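Local coordinates for protein exoribonuclease II, mitochondrial (Candida glabrata, PDB 6F3H) that probably degrades RNA from the 3' end as the exoribonuclease component of the mitochondrial RNA degradosome, using a bound magnesium ion, at residues N352-N357 and Q746-T751; H757-G762 and E815-L820. The protein carries 1 engineered substitution. One frame throughout, in Å; residues are numbered along the deposited sequence.

Contact 1: N352-N357 and Q746-T751; sequences NFILGN and QRHSST
I354 reaches across to helix 725-761 and rests its CD1 on H748 and S749. This is the tight, apolar part of the contact. CD1 lies 3.6 Å from H748 CD2 and 3.8 Å from S749 CA. I354 CG1 follows at 4.0 Å from the same H748 CD2, so two carbons of one branch approach a single ring atom. The two side chains meet at a slant. H748 CG is anti to the backbone N (chi1 -155°), which carries the ring off the helix to the isoleucine. H748, though partly exposed, thus packs on I354. On the helix side of I354, F745 adds to the cover.

The second part is polar. N352 ND2 and S749 OG approach to 3.1 Å, a distance that alone does not settle a bond. Each has a clearer partner in D465: N352 ND2 bonds to OD2 and S749 OG to OD1. The carboxylate therefore bridges loop and helix. N352 OD1 accepts a weak Asx-turn bond from I354 N (3.3 Å, angle 139°).

The packing is looser beyond I354. The L355 side chain comes no nearer than 5.2 Å to 746-751 and is partly exposed. N352, I354 and S749 are buried.

The contact joins the loop after helix 334-343 to the long helix. The chemistry implies two kinds of hold. One is non-directional contact through I354. The other is polar: N352 ND2 and S749 OG, on buried residues, both bond to the D465 carboxylate, one to each oxygen.

Contact 2: H757-G762 and E815-L820; sequences HLEQSG and ESIHPL
S761 N donates to H757 O at 2.7 Å, a backbone bond in the last turn of helix 725-761. From this turn E759 reaches across to I817 and P819. The contact sets the turn against the end of strand 808-818. That strand belongs to the C-terminal five-stranded sheet, consistent with the S1-type OB fold found in RNase II relatives.

The hold is mostly hydrocarbon. E759 CG sits 3.7 Å from I817 CG2. The two side chains run past each other in opposite directions, while the E759 chain crosses P819 at about a right angle. E759 stays extended beyond CG (chi2 -167°), which takes its carboxylate past the isoleucine to the proline ring. P819 CG lies 3.7 Å from E759 OE2, and the carbonyl oxygen I817 O lies 3.6 Å from the same OE2. Neither is a hydrogen bond: the proline offers only carbon, and the carbonyl is another acceptor.

E759 is exposed, so its charge is probably met largely by solvent. P819 is buried and is also packed by Y752 and L755 of the same helix. I817 touches L755 and, within the sheet, L824.

Next to E759, the backbone turns through G762. G762 N bonds weakly to L758 O, and to E759 O at 3.3 Å.

In the fold
Both contacts use helix 725-761, contact 1 in its C-terminal half and contact 2 at its C-terminal end, with centres about 15 Å apart. They join through L820, just past strand 808-818. H748 NE2 is 3.2 Å from L820 O, a probable but weak hydrogen bond, and I354 CG1 lies 3.5 Å from L820 CD2. F353 CD2 packs on L820 CD1 at 3.6 Å. The loop at 352-357, the helix and the C-terminal sheet thus meet around one leucine. Contact 1 comes to about 5 Å (nearest atom) from the bound nucleic acid, and contact 2 to about 16 Å. Both lie away from the magnesium site of D401 and D410.

Contact 1: N352-N357 and Q746-T751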
ATOM      1  N   ASN A 352      12.438  -6.797  15.573  1.00 56.86           N
ATOM      2  CA  ASN A 352      11.172  -6.471  14.973  1.00 52.49           C
ATOM      3  C   ASN A 352      10.676  -7.765  14.368  1.00 46.98           C
ATOM      4  O   ASN A 352      11.255  -8.282  13.411  1.00 45.90           O
ATOM      5  CB  ASN A 352      11.292  -5.380  13.934  1.00 57.92           C
ATOM      6  CG  ASN A 352       9.954  -4.881  13.534  1.00 59.46           C
ATOM      7  OD1 ASN A 352       8.945  -5.351  14.058  1.00 60.89           O
ATOM      8  ND2 ASN A 352       9.911  -3.952  12.598  1.00 56.19           N
ATOM      9  N   PHE A 353       9.595  -8.266  14.914  1.00 43.21           N
ATOM     10  CA  PHE A 353       9.060  -9.538  14.482  1.00 46.84           C
ATOM     11  C   PHE A 353       8.100  -9.407  13.321  1.00 47.50           C
ATOM     12  O   PHE A 353       7.841 -10.399  12.642  1.00 44.42           O
ATOM     13  CB  PHE A 353       8.323 -10.201  15.634  1.00 50.51           C
ATOM     14  CG  PHE A 353       9.200 -10.603  16.761  1.00 52.70           C
ATOM     15  CD1 PHE A 353      10.036 -11.693  16.643  1.00 49.86           C
ATOM     16  CD2 PHE A 353       9.190  -9.890  17.939  1.00 57.11           C
ATOM     17  CE1 PHE A 353      10.842 -12.067  17.671  1.00 49.27           C
ATOM     18  CE2 PHE A 353       9.992 -10.262  18.973  1.00 57.47           C
ATOM     19  CZ  PHE A 353      10.821 -11.358  18.836  1.00 53.70           C
ATOM     20  N   ILE A 354       7.542  -8.218  13.115  1.00 47.93           N
ATOM     21  CA  ILE A 354       6.743  -7.928  11.937  1.00 43.61           C
ATOM     22  C   ILE A 354       7.483  -8.373  10.698  1.00 42.67           C
ATOM     23  O   ILE A 354       6.878  -8.755   9.688  1.00 46.63           O
ATOM     24  CB  ILE A 354       6.446  -6.421  11.910  1.00 49.27           C
ATOM     25  CG1 ILE A 354       5.854  -5.999  13.254  1.00 55.24           C
ATOM     26  CG2 ILE A 354       5.524  -6.072  10.769  1.00 47.76           C
ATOM     27  CD1 ILE A 354       5.720  -4.511  13.407  1.00 58.50           C
ATOM     28  N   LEU A 355       8.804  -8.353  10.758  1.00 40.06           N
ATOM     29  CA  LEU A 355       9.594  -8.760   9.617  1.00 45.59           C
ATOM     30  C   LEU A 355       9.389 -10.221   9.285  1.00 46.13           C
ATOM     31  O   LEU A 355       9.703 -10.646   8.174  1.00 53.63           O
ATOM     32  CB  LEU A 355      11.061  -8.482   9.911  1.00 52.89           C
ATOM     33  CG  LEU A 355      11.155  -7.055  10.454  1.00 59.37           C
ATOM     34  CD1 LEU A 355      12.570  -6.693  10.835  1.00 63.77           C
ATOM     35  CD2 LEU A 355      10.605  -6.082   9.416  1.00 53.09           C
ATOM     36  N   GLY A 356       8.872 -10.998  10.212  1.00 45.28           N
ATOM     37  CA  GLY A 356       8.530 -12.369   9.933  1.00 45.86           C
ATOM     38  C   GLY A 356       7.239 -12.573   9.177  1.00 49.25           C
ATOM     39  O   GLY A 356       6.887 -13.715   8.872  1.00 47.38           O
ATOM     40  N   ASN A 357       6.500 -11.510   8.882  1.00 49.80           N
ATOM     41  CA  ASN A 357       5.163 -11.693   8.355  1.00 46.10           C
ATOM     42  C   ASN A 357       5.225 -12.231   6.925  1.00 47.90           C
ATOM     43  O   ASN A 357       6.013 -11.761   6.095  1.00 49.62           O
ATOM     44  CB  ASN A 357       4.414 -10.374   8.443  1.00 41.83           C
ATOM     45  CG  ASN A 357       2.991 -10.526   8.068  1.00 46.71           C
ATOM     46  OD1 ASN A 357       2.703 -10.916   6.944  1.00 56.37           O
ATOM     47  ND2 ASN A 357       2.076 -10.252   8.997  1.00 46.92           N
ATOM     48  N   GLN A 746       4.138  -0.709   6.220  1.00 45.57           N
ATOM     49  CA  GLN A 746       4.853   0.514   6.552  1.00 48.83           C
ATOM     50  C   GLN A 746       4.285   1.099   7.841  1.00 48.07           C
ATOM     51  O   GLN A 746       5.013   1.267   8.826  1.00 44.70           O
ATOM     52  CB  GLN A 746       4.801   1.508   5.386  1.00 58.13           C
ATOM     53  CG  GLN A 746       5.712   1.081   4.200  1.00 69.98           C
ATOM     54  CD  GLN A 746       5.706   2.031   2.985  1.00 76.36           C
ATOM     55  OE1 GLN A 746       4.767   2.806   2.782  1.00 75.90           O
ATOM     56  NE2 GLN A 746       6.756   1.945   2.161  1.00 75.81           N
ATOM     57  N   ARG A 747       2.962   1.292   7.895  1.00 48.93           N
ATOM     58  CA  ARG A 747       2.345   1.810   9.114  1.00 44.32           C
ATOM     59  C   ARG A 747       2.620   0.901  10.292  1.00 46.54           C
ATOM     60  O   ARG A 747       2.913   1.371  11.393  1.00 52.83           O
ATOM     61  CB  ARG A 747       0.829   1.969   8.939  1.00 39.89           C
ATOM     62  N   HIS A 748       2.590  -0.402  10.082  1.00 45.46           N
ATOM     63  CA  HIS A 748       2.685  -1.264  11.244  1.00 50.06           C
ATOM     64  C   HIS A 748       4.066  -1.189  11.876  1.00 54.80           C
ATOM     65  O   HIS A 748       4.186  -1.038  13.095  1.00 59.96           O
ATOM     66  CB  HIS A 748       2.296  -2.688  10.895  1.00 54.75           C
ATOM     67  CG  HIS A 748       1.808  -3.438  12.083  1.00 71.37           C
ATOM     68  ND1 HIS A 748       0.819  -2.941  12.906  1.00 77.42           N
ATOM     69  CD2 HIS A 748       2.178  -4.628  12.611  1.00 77.39           C
ATOM     70  CE1 HIS A 748       0.601  -3.794  13.891  1.00 79.49           C
ATOM     71  NE2 HIS A 748       1.408  -4.829  13.733  1.00 77.14           N
ATOM     72  N   SER A 749       5.120  -1.274  11.065  1.00 54.81           N
ATOM     73  CA  SER A 749       6.480  -1.207  11.595  1.00 51.67           C
ATOM     74  C   SER A 749       6.801   0.136  12.233  1.00 50.00           C
ATOM     75  O   SER A 749       7.400   0.201  13.314  1.00 52.04           O
ATOM     76  CB  SER A 749       7.484  -1.450  10.488  1.00 49.89           C
ATOM     77  OG  SER A 749       8.768  -1.459  11.069  1.00 53.04           O
ATOM     78  N   SER A 750       6.453   1.219  11.562  1.00 45.77           N
ATOM     79  CA  SER A 750       6.767   2.522  12.113  1.00 44.24           C
ATOM     80  C   SER A 750       6.026   2.747  13.410  1.00 48.48           C
ATOM     81  O   SER A 750       6.586   3.270  14.376  1.00 54.46           O
ATOM     82  CB  SER A 750       6.432   3.586  11.090  1.00 55.94           C
ATOM     83  OG  SER A 750       7.241   3.435   9.931  1.00 66.07           O
ATOM     84  N   THR A 751       4.761   2.355  13.454  1.00 49.78           N
ATOM     85  CA  THR A 751       4.031   2.310  14.718  1.00 46.96           C
ATOM     86  C   THR A 751       4.786   1.523  15.773  1.00 47.23           C
ATOM     87  O   THR A 751       4.915   1.964  16.918  1.00 49.02           O
ATOM     88  CB  THR A 751       2.671   1.716  14.503  1.00 46.07           C
ATOM     89  OG1 THR A 751       2.008   2.480  13.498  1.00 46.67           O
ATOM     90  CG2 THR A 751       1.917   1.819  15.742  1.00 50.54           C
TER

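Contact 2: H757-G762 and E815-L820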
ATOM      1  N   HIS A 757       9.582   3.493  21.386  1.00 65.04           N
ATOM      2  CA  HIS A 757      10.248   4.668  21.918  1.00 65.79           C
ATOM      3  C   HIS A 757       9.458   5.275  23.067  1.00 65.62           C
ATOM      4  O   HIS A 757      10.019   5.603  24.115  1.00 67.79           O
ATOM      5  CB  HIS A 757      10.426   5.689  20.807  1.00 65.88           C
ATOM      6  CG  HIS A 757      10.610   7.076  21.312  1.00 67.36           C
ATOM      7  ND1 HIS A 757      11.778   7.491  21.911  1.00 66.50           N
ATOM      8  CD2 HIS A 757       9.780   8.144  21.312  1.00 66.91           C
ATOM      9  CE1 HIS A 757      11.660   8.759  22.256  1.00 69.32           C
ATOM     10  NE2 HIS A 757      10.459   9.180  21.902  1.00 67.64           N
ATOM     11  N   LEU A 758       8.145   5.419  22.885  1.00 64.32           N
ATOM     12  CA  LEU A 758       7.309   5.957  23.949  1.00 63.30           C
ATOM     13  C   LEU A 758       7.430   5.108  25.194  1.00 73.36           C
ATOM     14  O   LEU A 758       7.286   5.615  26.314  1.00 78.11           O
ATOM     15  CB  LEU A 758       5.855   6.015  23.505  1.00 53.58           C
ATOM     16  CG  LEU A 758       5.608   6.958  22.337  1.00 49.81           C
ATOM     17  CD1 LEU A 758       4.129   7.235  22.231  1.00 47.40           C
ATOM     18  CD2 LEU A 758       6.405   8.241  22.470  1.00 52.77           C
ATOM     19  N   GLU A 759       7.710   3.817  25.011  1.00 76.07           N
ATOM     20  CA  GLU A 759       7.988   2.939  26.137  1.00 75.24           C
ATOM     21  C   GLU A 759       9.328   3.289  26.775  1.00 73.28           C
ATOM     22  O   GLU A 759       9.414   3.511  27.989  1.00 73.13           O
ATOM     23  CB  GLU A 759       8.018   1.490  25.656  1.00 79.36           C
ATOM     24  CG  GLU A 759       6.685   0.781  25.570  1.00 85.54           C
ATOM     25  CD  GLU A 759       6.863  -0.725  25.382  1.00 93.93           C
ATOM     26  OE1 GLU A 759       7.977  -1.122  24.972  1.00 92.98           O
ATOM     27  OE2 GLU A 759       5.908  -1.507  25.648  1.00100.03           O
ATOM     28  N   GLN A 760      10.380   3.380  25.964  1.00 70.91           N
ATOM     29  CA  GLN A 760      11.688   3.688  26.519  1.00 74.52           C
ATOM     30  C   GLN A 760      11.706   5.067  27.171  1.00 79.31           C
ATOM     31  O   GLN A 760      12.412   5.270  28.165  1.00 81.73           O
ATOM     32  CB  GLN A 760      12.753   3.571  25.429  1.00 74.50           C
ATOM     33  N   SER A 761      10.921   6.018  26.657  1.00 81.60           N
ATOM     34  CA  SER A 761      10.975   7.383  27.169  1.00 88.56           C
ATOM     35  C   SER A 761      10.175   7.591  28.446  1.00 89.91           C
ATOM     36  O   SER A 761      10.357   8.620  29.107  1.00 88.59           O
ATOM     37  CB  SER A 761      10.460   8.364  26.114  1.00 91.67           C
ATOM     38  OG  SER A 761       9.039   8.379  26.124  1.00 91.93           O
ATOM     39  N   GLY A 762       9.298   6.659  28.807  1.00 93.07           N
ATOM     40  CA  GLY A 762       8.511   6.788  30.020  1.00 97.14           C
ATOM     41  C   GLY A 762       7.511   7.932  30.001  1.00102.16           C
ATOM     42  O   GLY A 762       7.766   9.005  30.562  1.00103.26           O
ATOM     43  N   GLU A 815      -2.487   4.332  29.858  1.00 74.07           N
ATOM     44  CA  GLU A 815      -2.804   3.074  30.517  1.00 73.51           C
ATOM     45  C   GLU A 815      -1.826   1.980  30.093  1.00 79.15           C
ATOM     46  O   GLU A 815      -0.988   1.544  30.887  1.00 80.54           O
ATOM     47  CB  GLU A 815      -4.249   2.662  30.206  1.00 69.19           C
ATOM     48  N   SER A 816      -1.862   1.602  28.818  1.00 78.98           N
ATOM     49  CA  SER A 816      -1.150   0.433  28.324  1.00 75.07           C
ATOM     50  C   SER A 816      -0.537   0.731  26.965  1.00 62.91           C
ATOM     51  O   SER A 816      -1.002   1.594  26.225  1.00 59.68           O
ATOM     52  CB  SER A 816      -2.070  -0.786  28.216  1.00 82.18           C
ATOM     53  OG  SER A 816      -2.756  -0.785  26.975  1.00 85.08           O
ATOM     54  N   ILE A 817       0.518  -0.009  26.644  1.00 58.28           N
ATOM     55  CA  ILE A 817       1.203   0.106  25.368  1.00 55.86           C
ATOM     56  C   ILE A 817       1.573  -1.272  24.859  1.00 59.41           C
ATOM     57  O   ILE A 817       2.364  -1.973  25.500  1.00 66.26           O
ATOM     58  CB  ILE A 817       2.481   0.924  25.491  1.00 60.25           C
ATOM     59  CG1 ILE A 817       2.174   2.335  25.953  1.00 65.02           C
ATOM     60  CG2 ILE A 817       3.220   0.881  24.177  1.00 61.03           C
ATOM     61  CD1 ILE A 817       3.438   3.135  26.172  1.00 67.15           C
ATOM     62  N   HIS A 818       1.066  -1.642  23.689  1.00 54.14           N
ATOM     63  CA  HIS A 818       1.469  -2.901  23.066  1.00 56.22           C
ATOM     64  C   HIS A 818       1.965  -2.659  21.658  1.00 54.18           C
ATOM     65  O   HIS A 818       1.173  -2.669  20.698  1.00 54.46           O
ATOM     66  CB  HIS A 818       0.344  -3.912  23.073  1.00 62.78           C
ATOM     67  CG  HIS A 818      -0.171  -4.197  24.435  1.00 66.97           C
ATOM     68  ND1 HIS A 818      -1.316  -3.619  24.932  1.00 68.68           N
ATOM     69  CD2 HIS A 818       0.298  -5.014  25.406  1.00 68.19           C
ATOM     70  CE1 HIS A 818      -1.528  -4.062  26.158  1.00 69.77           C
ATOM     71  NE2 HIS A 818      -0.568  -4.916  26.465  1.00 70.21           N
ATOM     72  N   PRO A 819       3.281  -2.527  21.503  1.00 53.20           N
ATOM     73  CA  PRO A 819       3.850  -2.109  20.214  1.00 50.32           C
ATOM     74  C   PRO A 819       3.611  -3.088  19.078  1.00 53.54           C
ATOM     75  O   PRO A 819       3.146  -2.679  18.008  1.00 55.98           O
ATOM     76  CB  PRO A 819       5.338  -1.959  20.544  1.00 49.97           C
ATOM     77  CG  PRO A 819       5.387  -1.840  22.039  1.00 49.52           C
ATOM     78  CD  PRO A 819       4.309  -2.710  22.536  1.00 52.38           C
ATOM     79  N   LEU A 820       3.936  -4.369  19.262  1.00 52.97           N
ATOM     80  CA  LEU A 820       3.736  -5.332  18.184  1.00 44.85           C
ATOM     81  C   LEU A 820       2.280  -5.423  17.769  1.00 44.22           C
ATOM     82  O   LEU A 820       1.983  -5.916  16.675  1.00 41.41           O
ATOM     83  CB  LEU A 820       4.218  -6.704  18.613  1.00 44.82           C
ATOM     84  CG  LEU A 820       5.630  -6.931  18.130  1.00 48.71           C
ATOM     85  CD1 LEU A 820       6.124  -8.244  18.648  1.00 47.64           C
ATOM     86  CD2 LEU A 820       5.644  -6.892  16.626  1.00 56.67           C
TER